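PDB 4XBZ: EvdO1 from Micromonospora carbonacea, which probably catalyses an oxidative cyclization in orthosomycin biosynthesis as a metal-dependent oxygenase of the phytanoyl-CoA dioxygenase family, here with nickel in its metal site. Local coordinates for residues P141-M146 against E260-E265; V147-A152 against P247-K252; A154-W159 against Q214-E219; G176-A181 against H238-L243. All coordinates share one frame; numbering follows the deposited sequence.

How the interactions relate
All four contacts belong to the double-stranded beta helix that holds nickel between His-160, Asp-162 and His-244. Interactions 1 and 4 lie in the larger sheet, their centres 11 Å apart, because strands 256-263 and 179-184 are neighbours there; the backbone of Tyr-261 meets Ile-179. Interaction 2 joins two loops that run between the larger and the smaller sheet, its centre 26 Å from that of interaction 1. Interaction 3, its centre 15 Å from that of interaction 2, packs helix 205-217 on the outermost strand of the smaller sheet. Along the chain, the span closed by interaction 1 includes all the others; chain-distant segments are thus brought together in the two sheets, with interaction 4 beside the metal site.

Interaction 1: residues P141-M146 against E260-E265; sequences PTWDSM and EYRPAE
An antiparallel strand pairing, broken by a beta bulge, joins Thr-142 and Trp-143 of strand 139-147 to Glu-260 of strand 256-263 in the larger sheet. Thr-142 N donates to Glu-260 O at 2.9 Å and almost straight (172°), whereas Glu-260 N donates to the O of the next residue, Trp-143, so that two residues stand against one. A water donates to both Trp-143 O and Glu-260 O. The extra residue puts the side chains of Thr-142 and Trp-143 on the same face as Glu-260 and Arg-262, while Pro-141 and Tyr-261 pair on the other, with Pro-141 CB 4.0 Å from Tyr-261 CE2.

The carboxylate of Glu-260 is gripped from both faces of its plane. Thr-142 OG1 donates to OE1 at 2.6 Å on the anti side, and Arg-262 NE reaches the same OE1 at 2.6 Å in a salt bridge. Arg-262 NH2 adds a weak bond to OE2. Threonine suits its place because the hydroxyl, at a chi1 of 55°, turns to the acid. The Trp-143 ring lies alongside Glu-260, with CE3 presenting its edge to OE1 at 3.4 Å, and the ring and carboxylate planes are 72° apart; the indole also stacks on His-328. Arg-262 is held in turn by Gly-164 O and Ala-163 O, which accept from NH1 and NH2.

The side chain of Glu-260 lies about 9 Å from the nickel ion, on the face opposite Pro-141 and Tyr-261, in a bulged sheet that suits a double-stranded beta helix built round a metal centre.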
loop_
_atom_site.group_PDB
_atom_site.type_symbol
_atom_site.label_atom_id
_atom_site.label_comp_id
_atom_site.label_asym_id
_atom_site.label_seq_id
_atom_site.Cartn_x
_atom_site.Cartn_y
_atom_site.Cartn_z
ATOM N N PRO A 141 0.902 -1.498 15.069
ATOM C CA PRO A 141 2.166 -2.175 15.391
ATOM C C PRO A 141 1.937 -3.575 15.978
ATOM O O PRO A 141 1.073 -3.736 16.841
ATOM C CB PRO A 141 2.798 -1.245 16.426
ATOM C CG PRO A 141 1.584 -0.621 17.137
ATOM C CD PRO A 141 0.566 -0.436 16.039
ATOM N N THR A 142 2.682 -4.577 15.525
ATOM C CA THR A 142 2.459 -5.923 16.027
ATOM C C THR A 142 3.676 -6.407 16.809
ATOM O O THR A 142 3.865 -6.023 17.961
ATOM C CB THR A 142 2.106 -6.917 14.883
ATOM O OG1 THR A 142 3.119 -6.875 13.878
ATOM C CG2 THR A 142 0.730 -6.563 14.231
ATOM N N TRP A 143 4.489 -7.256 16.198
ATOM C CA TRP A 143 5.743 -7.659 16.794
ATOM C C TRP A 143 6.655 -6.459 16.979
ATOM O O TRP A 143 6.722 -5.577 16.115
ATOM C CB TRP A 143 6.426 -8.741 15.937
ATOM C CG TRP A 143 5.858 -10.132 16.165
ATOM C CD1 TRP A 143 6.371 -11.110 16.994
ATOM C CD2 TRP A 143 4.665 -10.692 15.586
ATOM N NE1 TRP A 143 5.572 -12.232 16.955
ATOM C CE2 TRP A 143 4.523 -12.003 16.101
ATOM C CE3 TRP A 143 3.713 -10.220 14.675
ATOM C CZ2 TRP A 143 3.467 -12.841 15.733
ATOM C CZ3 TRP A 143 2.657 -11.054 14.314
ATOM C CH2 TRP A 143 2.543 -12.350 14.843
ATOM N N ASP A 144 7.331 -6.409 18.125
ATOM C CA ASP A 144 8.404 -5.445 18.348
ATOM C C ASP A 144 9.525 -6.145 19.125
ATOM O O ASP A 144 9.285 -6.823 20.126
ATOM C CB ASP A 144 7.893 -4.177 19.068
ATOM C CG ASP A 144 7.741 -4.350 20.592
ATOM O OD1 ASP A 144 8.760 -4.227 21.308
ATOM O OD2 ASP A 144 6.602 -4.574 21.080
ATOM N N SER A 145 10.755 -6.002 18.652
ATOM C CA SER A 145 11.860 -6.756 19.241
ATOM C C SER A 145 13.209 -6.189 18.844
ATOM O O SER A 145 13.297 -5.355 17.953
ATOM C CB SER A 145 11.789 -8.231 18.820
ATOM O OG SER A 145 11.861 -8.367 17.407
ATOM N N MET A 146 14.259 -6.653 19.509
ATOM C CA MET A 146 15.599 -6.378 19.048
ATOM C C MET A 146 16.293 -7.688 18.748
ATOM O O MET A 146 16.205 -8.647 19.529
ATOM C CB MET A 146 16.383 -5.570 20.065
ATOM C CG MET A 146 17.711 -5.073 19.521
ATOM S SD MET A 146 18.597 -4.076 20.727
ATOM C CE MET A 146 18.848 -5.289 22.012
ATOM N N GLU A 260 7.239 -4.789 13.336
ATOM C CA GLU A 260 6.277 -5.169 12.284
ATOM C C GLU A 260 4.976 -4.366 12.362
ATOM O O GLU A 260 4.531 -3.966 13.437
ATOM C CB GLU A 260 5.917 -6.656 12.315
ATOM C CG GLU A 260 5.162 -7.097 11.040
ATOM C CD GLU A 260 4.378 -8.412 11.193
ATOM O OE1 GLU A 260 3.280 -8.416 11.814
ATOM O OE2 GLU A 260 4.851 -9.444 10.673
ATOM N N TYR A 261 4.388 -4.124 11.196
ATOM C CA TYR A 261 3.106 -3.452 11.083
ATOM C C TYR A 261 2.198 -4.270 10.183
ATOM O O TYR A 261 2.685 -4.927 9.270
ATOM C CB TYR A 261 3.284 -2.046 10.522
ATOM C CG TYR A 261 4.175 -1.162 11.360
ATOM C CD1 TYR A 261 5.544 -1.120 11.139
ATOM C CD2 TYR A 261 3.646 -0.379 12.388
ATOM C CE1 TYR A 261 6.371 -0.312 11.895
ATOM C CE2 TYR A 261 4.464 0.430 13.160
ATOM C CZ TYR A 261 5.830 0.457 12.908
ATOM O OH TYR A 261 6.653 1.253 13.668
ATOM N N ARG A 262 0.895 -4.255 10.466
ATOM C CA ARG A 262 -0.122 -4.832 9.584
ATOM C C ARG A 262 -1.347 -3.913 9.518
ATOM O O ARG A 262 -1.542 -3.068 10.393
ATOM C CB ARG A 262 -0.554 -6.218 10.069
ATOM C CG ARG A 262 0.548 -7.232 10.139
ATOM C CD ARG A 262 0.053 -8.621 10.569
ATOM N NE ARG A 262 1.182 -9.525 10.775
ATOM C CZ ARG A 262 1.302 -10.744 10.249
ATOM N NH1 ARG A 262 0.339 -11.255 9.482
ATOM N NH2 ARG A 262 2.394 -11.459 10.504
ATOM N N PRO A 263 -2.187 -4.069 8.486
ATOM C CA PRO A 263 -3.423 -3.273 8.492
ATOM C C PRO A 263 -4.431 -3.801 9.510
ATOM O O PRO A 263 -4.559 -5.016 9.649
ATOM C CB PRO A 263 -3.947 -3.426 7.053
ATOM C CG PRO A 263 -2.723 -3.829 6.244
ATOM C CD PRO A 263 -1.964 -4.724 7.185
ATOM N N ALA A 264 -5.116 -2.908 10.221
ATOM C CA ALA A 264 -6.154 -3.324 11.178
ATOM C C ALA A 264 -7.259 -4.175 10.546
ATOM O O ALA A 264 -7.701 -5.166 11.139
ATOM C CB ALA A 264 -6.774 -2.107 11.865
ATOM N N GLU A 265 -7.707 -3.810 9.350
ATOM C CA GLU A 265 -8.810 -4.555 8.752
ATOM C C GLU A 265 -8.360 -5.957 8.340
ATOM O O GLU A 265 -9.181 -6.863 8.227
ATOM C CB GLU A 265 -9.414 -3.816 7.544
ATOM C CG GLU A 265 -8.568 -3.851 6.272
ATOM C CD GLU A 265 -7.558 -2.725 6.209
ATOM O OE1 GLU A 265 -7.327 -2.060 7.252
ATOM O OE2 GLU A 265 -6.998 -2.497 5.113
HETATM O O HOH W 1 5.871 -2.974 15.996
#

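Interaction 2: residues V147-A152 against P247-K252; sequences VFKTPA and PAVVGK
Lys-149 meets Val-249 because its chain first turns in between its own N and carbonyl carbon (chi1 44°) and then bends at chi3 (51°), which brings CD against CG2 of the valine at 3.6 Å. The two side chains cross at about a right angle, and Val-249 CG2 touches the aliphatic middle of the lysine at CD. A long chain suits this place: its methylenes pack on the neighbouring loop while its NZ continues past the valine toward Arg-254, a like charge. Nearer the root, Lys-149 CG rests 3.7 Å from Lys-252 O.

The polar link is made by the backbones. Gly-251 N donates to Pro-151 O at 2.6 Å, lying in the carbonyl plane on a lone pair, with an angle of 155° at the hydrogen. Gly-251 has a positive phi, readily adopted by glycine, which has no CB to meet the preceding carbonyl oxygen; this explains the residue type at the bend. Proline fits opposite, since its compact ring lays CB 3.9 Å from Lys-252 N, against the backbone that follows the glycine. Beyond the two segments, backbone bonds from Lys-149 to Gln-253 and from Val-249 to Ala-154 extend the seam.

The segments touch in roughly perpendicular directions, at the surface and without regular structure. One loop leads from strand 139-147 in the larger sheet to strand 157-160 in the smaller, the other from strand 244-246 back to strand 256-263. Such paired crossings between adjacent strands of the two sheets are a feature of the double-stranded beta helix.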
loop_
_atom_site.group_PDB
_atom_site.type_symbol
_atom_site.label_atom_id
_atom_site.label_comp_id
_atom_site.label_asym_id
_atom_site.label_seq_id
_atom_site.Cartn_x
_atom_site.Cartn_y
_atom_site.Cartn_z
ATOM N N VAL A 147 16.957 -7.732 17.594
ATOM C CA VAL A 147 17.754 -8.887 17.192
ATOM C C VAL A 147 19.214 -8.476 17.089
ATOM O O VAL A 147 19.537 -7.370 16.638
ATOM C CB VAL A 147 17.280 -9.480 15.852
ATOM C CG1 VAL A 147 18.124 -10.693 15.462
ATOM C CG2 VAL A 147 15.809 -9.871 15.930
ATOM N N PHE A 148 20.096 -9.373 17.514
ATOM C CA PHE A 148 21.535 -9.107 17.541
ATOM C C PHE A 148 22.240 -10.444 17.460
ATOM O O PHE A 148 21.714 -11.449 17.934
ATOM C CB PHE A 148 21.926 -8.357 18.814
ATOM C CG PHE A 148 21.333 -8.961 20.057
ATOM C CD1 PHE A 148 20.023 -8.671 20.431
ATOM C CD2 PHE A 148 22.063 -9.860 20.821
ATOM C CE1 PHE A 148 19.452 -9.255 21.558
ATOM C CE2 PHE A 148 21.504 -10.445 21.946
ATOM C CZ PHE A 148 20.194 -10.144 22.315
ATOM N N LYS A 149 23.423 -10.492 16.865
ATOM C CA LYS A 149 24.087 -11.781 16.816
ATOM C C LYS A 149 25.260 -11.877 17.774
ATOM O O LYS A 149 25.632 -10.911 18.442
ATOM C CB LYS A 149 24.533 -12.104 15.394
ATOM C CG LYS A 149 25.162 -10.970 14.664
ATOM C CD LYS A 149 25.192 -11.267 13.168
ATOM C CE LYS A 149 23.822 -11.695 12.671
ATOM N NZ LYS A 149 23.739 -11.696 11.196
ATOM N N THR A 150 25.814 -13.081 17.842
ATOM C CA THR A 150 26.897 -13.408 18.753
ATOM C C THR A 150 28.247 -13.208 18.065
ATOM O O THR A 150 28.660 -14.038 17.257
ATOM C CB THR A 150 26.770 -14.860 19.247
ATOM O OG1 THR A 150 26.626 -15.741 18.126
ATOM C CG2 THR A 150 25.559 -15.015 20.101
ATOM N N PRO A 151 28.943 -12.109 18.396
ATOM C CA PRO A 151 30.166 -11.692 17.691
ATOM C C PRO A 151 31.297 -12.740 17.673
ATOM O O PRO A 151 32.159 -12.648 16.813
ATOM C CB PRO A 151 30.602 -10.431 18.457
ATOM C CG PRO A 151 29.916 -10.511 19.763
ATOM C CD PRO A 151 28.619 -11.214 19.517
ATOM N N ALA A 152 31.289 -13.718 18.575
ATOM C CA ALA A 152 32.282 -14.792 18.526
ATOM C C ALA A 152 32.008 -15.711 17.344
ATOM O O ALA A 152 32.808 -16.594 17.026
ATOM C CB ALA A 152 32.292 -15.597 19.825
ATOM N N PRO A 247 24.716 -14.774 5.549
ATOM C CA PRO A 247 25.810 -15.747 5.610
ATOM C C PRO A 247 26.292 -15.913 7.041
ATOM O O PRO A 247 26.052 -15.020 7.854
ATOM C CB PRO A 247 26.901 -15.094 4.756
ATOM C CG PRO A 247 26.744 -13.628 5.096
ATOM C CD PRO A 247 25.233 -13.414 5.289
ATOM N N ALA A 248 26.971 -17.015 7.349
ATOM C CA ALA A 248 27.626 -17.129 8.648
ATOM C C ALA A 248 28.633 -15.976 8.793
ATOM O O ALA A 248 29.296 -15.611 7.817
ATOM C CB ALA A 248 28.294 -18.475 8.786
ATOM N N VAL A 249 28.710 -15.369 9.980
ATOM C CA VAL A 249 29.570 -14.194 10.199
ATOM C C VAL A 249 30.213 -14.179 11.595
ATOM O O VAL A 249 29.728 -14.849 12.516
ATOM C CB VAL A 249 28.785 -12.871 10.028
ATOM C CG1 VAL A 249 28.388 -12.652 8.561
ATOM C CG2 VAL A 249 27.566 -12.830 10.960
ATOM N N VAL A 250 31.284 -13.392 11.742
ATOM C CA VAL A 250 32.028 -13.244 13.011
ATOM C C VAL A 250 32.407 -11.782 13.293
ATOM O O VAL A 250 32.545 -10.988 12.382
ATOM C CB VAL A 250 33.333 -14.090 13.022
ATOM C CG1 VAL A 250 33.024 -15.562 12.897
ATOM C CG2 VAL A 250 34.259 -13.670 11.890
ATOM N N GLY A 251 32.551 -11.423 14.561
ATOM C CA GLY A 251 33.179 -10.158 14.915
ATOM C C GLY A 251 32.338 -8.904 15.096
ATOM O O GLY A 251 32.874 -7.855 15.457
ATOM N N LYS A 252 31.037 -8.985 14.844
ATOM C CA LYS A 252 30.178 -7.813 14.972
ATOM C C LYS A 252 28.879 -8.180 15.660
ATOM O O LYS A 252 28.297 -9.216 15.348
ATOM C CB LYS A 252 29.875 -7.195 13.609
ATOM C CG LYS A 252 31.091 -6.783 12.806
ATOM C CD LYS A 252 30.681 -6.211 11.445
ATOM C CE LYS A 252 31.902 -5.726 10.671
ATOM N NZ LYS A 252 33.028 -6.692 10.854
#

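Interaction 3: residues A154-W159 against Q214-E219; sequences APRLAW and QLNASE
Hydrogen bonds of two kinds, and one CH-pi contact, fasten Arg-156 and Trp-159 to the end of helix 205-217. In the first kind an amide side chain reads a strand backbone. Asn-216 OD1 accepts from Trp-159 N at 2.9 Å, and its ND2 donates to Trp-159 O at 3.2 Å; both bonds lie on lone pairs in the plane of the accepting carbonyl. An asparagine suits the position, for its short amide offers an acceptor and a donor to the one residue, much as a neighbouring strand would. Its OD1 also touches the rim of the indole at CD1, with amide and ring planes 24° apart.

In the second kind a guanidinium gathers one carbonyl of the last helical turn (Leu-215) and one just beyond it (Ser-218). The chain of Arg-156 is extended, with CG opposite its backbone N (chi1 174°), and this length carries the group across. NH1 donates to Ser-218 O at 2.8 Å, within the guanidinium plane, while NH2 donates to Leu-215 O at 2.8 Å, coming from above that carbonyl's plane. Ser-218 N reaches Leu-215 O from the other face, so the oxygen takes two donors.

The apolar part is Leu-215 on Trp-159. Leu-215 CD1 sits 3.6 Å from the centroid of the five-membered ring of Trp-159, only 1° off its normal, and Leu-215 CB approaches Trp-159 CD1 at 3.4 Å. Trp-220 also meets the indole.

Trp-159 directly precedes the nickel ligand His-160, and helix 205-217 here packs beside the outermost strand of the smaller sheet of the double-stranded beta helix.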
loop_
_atom_site.group_PDB
_atom_site.type_symbol
_atom_site.label_atom_id
_atom_site.label_comp_id
_atom_site.label_asym_id
_atom_site.label_seq_id
_atom_site.Cartn_x
_atom_site.Cartn_y
_atom_site.Cartn_z
ATOM N N ALA A 154 28.356 -16.242 14.434
ATOM C CA ALA A 154 26.932 -16.520 14.259
ATOM C C ALA A 154 26.711 -17.474 13.091
ATOM O O ALA A 154 27.338 -17.337 12.032
ATOM C CB ALA A 154 26.164 -15.233 14.037
ATOM N N PRO A 155 25.811 -18.447 13.274
ATOM C CA PRO A 155 25.506 -19.368 12.177
ATOM C C PRO A 155 24.756 -18.685 11.018
ATOM O O PRO A 155 24.134 -17.621 11.174
ATOM C CB PRO A 155 24.628 -20.425 12.847
ATOM C CG PRO A 155 23.973 -19.715 13.952
ATOM C CD PRO A 155 24.971 -18.691 14.452
ATOM N N ARG A 156 24.831 -19.312 9.851
ATOM C CA ARG A 156 24.106 -18.873 8.667
ATOM C C ARG A 156 22.588 -18.686 8.908
ATOM O O ARG A 156 21.944 -19.505 9.581
ATOM C CB ARG A 156 24.356 -19.885 7.553
ATOM C CG ARG A 156 23.563 -19.670 6.300
ATOM C CD ARG A 156 23.799 -20.824 5.353
ATOM N NE ARG A 156 23.076 -20.640 4.106
ATOM C CZ ARG A 156 23.121 -21.486 3.089
ATOM N NH1 ARG A 156 23.863 -22.587 3.178
ATOM N NH2 ARG A 156 22.430 -21.228 1.979
ATOM N N LEU A 157 22.040 -17.585 8.394
ATOM C CA LEU A 157 20.581 -17.357 8.391
ATOM C C LEU A 157 20.006 -17.920 7.101
ATOM O O LEU A 157 20.224 -17.369 6.022
ATOM C CB LEU A 157 20.232 -15.864 8.518
ATOM C CG LEU A 157 18.776 -15.472 8.838
ATOM C CD1 LEU A 157 18.379 -15.932 10.245
ATOM C CD2 LEU A 157 18.497 -13.956 8.659
ATOM N N ALA A 158 19.315 -19.045 7.213
ATOM C CA ALA A 158 18.746 -19.719 6.060
ATOM C C ALA A 158 17.706 -18.827 5.392
ATOM O O ALA A 158 17.035 -18.035 6.068
ATOM C CB ALA A 158 18.123 -21.049 6.471
ATOM N N TRP A 159 17.602 -18.953 4.069
ATOM C CA TRP A 159 16.594 -18.255 3.286
ATOM C C TRP A 159 15.166 -18.610 3.709
ATOM O O TRP A 159 14.775 -19.784 3.765
ATOM C CB TRP A 159 16.772 -18.563 1.810
ATOM C CG TRP A 159 18.086 -18.140 1.261
ATOM C CD1 TRP A 159 19.203 -18.913 1.118
ATOM C CD2 TRP A 159 18.430 -16.839 0.772
ATOM N NE1 TRP A 159 20.214 -18.176 0.567
ATOM C CE2 TRP A 159 19.769 -16.900 0.341
ATOM C CE3 TRP A 159 17.736 -15.631 0.654
ATOM C CZ2 TRP A 159 20.431 -15.800 -0.202
ATOM C CZ3 TRP A 159 18.395 -14.537 0.113
ATOM C CH2 TRP A 159 19.731 -14.633 -0.309
ATOM N N GLN A 214 16.615 -25.267 -2.504
ATOM C CA GLN A 214 17.844 -25.366 -3.283
ATOM C C GLN A 214 18.937 -24.507 -2.656
ATOM O O GLN A 214 20.045 -24.980 -2.424
ATOM C CB GLN A 214 17.630 -24.948 -4.744
ATOM C CG GLN A 214 18.878 -24.307 -5.377
ATOM C CD GLN A 214 18.644 -23.729 -6.770
ATOM O OE1 GLN A 214 17.705 -24.113 -7.479
ATOM N NE2 GLN A 214 19.497 -22.781 -7.160
ATOM N N LEU A 215 18.620 -23.248 -2.378
ATOM C CA LEU A 215 19.595 -22.334 -1.798
ATOM C C LEU A 215 20.132 -22.824 -0.443
ATOM O O LEU A 215 21.328 -22.724 -0.169
ATOM C CB LEU A 215 18.987 -20.943 -1.635
ATOM C CG LEU A 215 18.755 -20.095 -2.885
ATOM C CD1 LEU A 215 18.026 -18.819 -2.506
ATOM C CD2 LEU A 215 20.074 -19.787 -3.605
ATOM N N ASN A 216 19.251 -23.350 0.401
ATOM C CA ASN A 216 19.655 -23.723 1.755
ATOM C C ASN A 216 20.444 -25.043 1.825
ATOM O O ASN A 216 21.305 -25.206 2.684
ATOM C CB ASN A 216 18.426 -23.777 2.661
ATOM C CG ASN A 216 17.860 -22.393 2.938
ATOM O OD1 ASN A 216 18.592 -21.398 2.918
ATOM N ND2 ASN A 216 16.558 -22.319 3.173
ATOM N N ALA A 217 20.174 -25.967 0.908
ATOM C CA ALA A 217 20.945 -27.203 0.848
ATOM C C ALA A 217 22.301 -26.979 0.167
ATOM O O ALA A 217 23.138 -27.874 0.123
ATOM C CB ALA A 217 20.153 -28.293 0.129
ATOM N N SER A 218 22.518 -25.778 -0.352
ATOM C CA SER A 218 23.774 -25.461 -1.018
ATOM C C SER A 218 24.591 -24.478 -0.205
ATOM O O SER A 218 24.080 -23.863 0.729
ATOM C CB SER A 218 23.510 -24.882 -2.405
ATOM O OG SER A 218 22.352 -25.465 -2.972
ATOM N N GLU A 219 25.863 -24.332 -0.566
ATOM C CA GLU A 219 26.751 -23.357 0.058
ATOM C C GLU A 219 26.215 -21.938 -0.121
ATOM O O GLU A 219 25.511 -21.676 -1.097
ATOM C CB GLU A 219 28.147 -23.470 -0.551
ATOM C CG GLU A 219 28.733 -24.872 -0.490
ATOM C CD GLU A 219 29.166 -25.259 0.913
ATOM O OE1 GLU A 219 29.358 -24.344 1.752
ATOM O OE2 GLU A 219 29.308 -26.478 1.174
#

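Interaction 4: residues G176-A181 against H238-L243; sequences GRVIDA and HNILTL
In the second shell of the nickel site, Asp-180 and His-238 meet on neighbouring antiparallel strands of the larger sheet. They form a hydrogen-bonded pair, Asp-180 N to His-238 O and His-238 N to Asp-180 O, each 3.0 Å. Asp-180 CB lies over one face of the imidazole, 3.7 Å from its centroid and 23° off the normal, and the carboxylate extends alongside the ring. His-238 NE2 bonds to OD2 of the nickel ligand Asp-162; a histidine suits the place, as its N-H can reach the ligand while a ring face takes the CB of Asp-180.

Beyond the pair the strand breaks into a type I turn from Asn-239 to Thr-242. Asn-239 suits its start: OD1 accepts from Leu-241 N at 2.9 Å in an Asx turn, and ND2 bonds to Thr-173 O. Gly-176 follows a helix at positive phi, which glycine adopts easily, and its bare CA lies 3.2 Å from Asn-239 ND2. Val-178 CG1 packs on Ile-240 CD1 at 3.8 Å, and Ile-240 N bonds weakly to Val-178 O. Thr-242 O accepts from His-244 ND1, so strand end and turn both hold ligands of the facial two-histidine, one-carboxylate site seen in this oxygenase family.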
loop_
_atom_site.group_PDB
_atom_site.type_symbol
_atom_site.label_atom_id
_atom_site.label_comp_id
_atom_site.label_asym_id
_atom_site.label_seq_id
_atom_site.Cartn_x
_atom_site.Cartn_y
_atom_site.Cartn_z
ATOM N N GLY A 176 2.844 -5.704 -0.270
ATOM C CA GLY A 176 3.597 -5.173 0.864
ATOM C C GLY A 176 2.806 -4.402 1.924
ATOM O O GLY A 176 3.090 -3.240 2.215
ATOM N N ARG A 177 1.824 -5.054 2.527
ATOM C CA ARG A 177 0.972 -4.392 3.508
ATOM C C ARG A 177 1.336 -4.867 4.913
ATOM O O ARG A 177 1.027 -4.205 5.904
ATOM C CB ARG A 177 -0.505 -4.662 3.184
ATOM C CG ARG A 177 -0.818 -4.407 1.686
ATOM C CD ARG A 177 -2.101 -5.094 1.237
ATOM N NE ARG A 177 -3.228 -4.429 1.846
ATOM C CZ ARG A 177 -4.365 -5.023 2.184
ATOM N NH1 ARG A 177 -4.550 -6.316 1.949
ATOM N NH2 ARG A 177 -5.323 -4.298 2.748
ATOM N N VAL A 178 2.008 -6.015 4.978
ATOM C CA VAL A 178 2.584 -6.520 6.214
ATOM C C VAL A 178 4.099 -6.360 6.142
ATOM O O VAL A 178 4.769 -6.977 5.316
ATOM C CB VAL A 178 2.220 -7.997 6.460
ATOM C CG1 VAL A 178 2.846 -8.486 7.752
ATOM C CG2 VAL A 178 0.701 -8.164 6.478
ATOM N N ILE A 179 4.634 -5.516 7.010
ATOM C CA ILE A 179 5.977 -4.993 6.825
ATOM C C ILE A 179 6.810 -5.039 8.113
ATOM O O ILE A 179 6.345 -4.658 9.193
ATOM C CB ILE A 179 5.924 -3.536 6.308
ATOM C CG1 ILE A 179 5.090 -3.441 5.024
ATOM C CG2 ILE A 179 7.341 -2.971 6.111
ATOM C CD1 ILE A 179 5.034 -2.045 4.436
ATOM N N ASP A 180 8.038 -5.526 7.963
ATOM C CA ASP A 180 9.097 -5.406 8.960
ATOM C C ASP A 180 9.906 -4.125 8.776
ATOM O O ASP A 180 10.469 -3.894 7.706
ATOM C CB ASP A 180 10.048 -6.589 8.857
ATOM C CG ASP A 180 9.761 -7.645 9.866
ATOM O OD1 ASP A 180 9.327 -7.285 10.981
ATOM O OD2 ASP A 180 9.965 -8.829 9.542
ATOM N N ALA A 181 9.971 -3.294 9.809
ATOM C CA ALA A 181 10.885 -2.162 9.791
ATOM C C ALA A 181 12.080 -2.490 10.671
ATOM O O ALA A 181 11.933 -2.701 11.883
ATOM C CB ALA A 181 10.206 -0.905 10.259
ATOM N N HIS A 238 11.192 -4.301 4.834
ATOM C CA HIS A 238 10.973 -5.455 3.979
ATOM C C HIS A 238 9.611 -6.115 4.164
ATOM O O HIS A 238 9.041 -6.193 5.259
ATOM C CB HIS A 238 12.136 -6.469 4.127
ATOM C CG HIS A 238 12.015 -7.443 5.261
ATOM N ND1 HIS A 238 12.731 -7.305 6.434
ATOM C CD2 HIS A 238 11.372 -8.632 5.354
ATOM C CE1 HIS A 238 12.487 -8.339 7.224
ATOM N NE2 HIS A 238 11.662 -9.158 6.592
ATOM N N ASN A 239 9.079 -6.507 3.016
ATOM C CA ASN A 239 7.890 -7.318 2.890
ATOM C C ASN A 239 8.178 -8.691 3.473
ATOM O O ASN A 239 9.196 -9.295 3.132
ATOM C CB ASN A 239 7.512 -7.413 1.418
ATOM C CG ASN A 239 6.178 -8.073 1.184
ATOM O OD1 ASN A 239 5.750 -8.955 1.930
ATOM N ND2 ASN A 239 5.521 -7.664 0.108
ATOM N N ILE A 240 7.296 -9.178 4.344
ATOM C CA ILE A 240 7.519 -10.463 5.011
ATOM C C ILE A 240 7.537 -11.634 4.018
ATOM O O ILE A 240 8.015 -12.722 4.350
ATOM C CB ILE A 240 6.445 -10.736 6.096
ATOM C CG1 ILE A 240 5.045 -10.610 5.491
ATOM C CG2 ILE A 240 6.602 -9.760 7.266
ATOM C CD1 ILE A 240 4.065 -11.602 5.997
ATOM N N LEU A 241 7.022 -11.404 2.811
ATOM C CA LEU A 241 6.998 -12.422 1.760
ATOM C C LEU A 241 8.282 -12.409 0.909
ATOM O O LEU A 241 8.498 -13.288 0.060
ATOM C CB LEU A 241 5.773 -12.220 0.847
ATOM C CG LEU A 241 4.380 -12.310 1.486
ATOM C CD1 LEU A 241 3.234 -12.132 0.472
ATOM C CD2 LEU A 241 4.252 -13.626 2.200
ATOM N N THR A 242 9.121 -11.393 1.104
ATOM C CA THR A 242 10.402 -11.368 0.408
ATOM C C THR A 242 11.346 -12.374 1.045
ATOM O O THR A 242 11.614 -12.308 2.243
ATOM C CB THR A 242 11.054 -9.986 0.423
ATOM O OG1 THR A 242 10.124 -9.013 -0.069
ATOM C CG2 THR A 242 12.315 -9.988 -0.447
ATOM N N LEU A 243 11.827 -13.310 0.234
ATOM C CA LEU A 243 12.823 -14.287 0.661
ATOM C C LEU A 243 14.110 -13.583 1.088
ATOM O O LEU A 243 14.646 -12.759 0.347
ATOM C CB LEU A 243 13.107 -15.289 -0.463
ATOM C CG LEU A 243 13.808 -16.571 -0.015
ATOM C CD1 LEU A 243 12.920 -17.339 0.947
ATOM C CD2 LEU A 243 14.185 -17.444 -1.207
HETATM O O HOH W 2 3.543 -7.953 3.185
#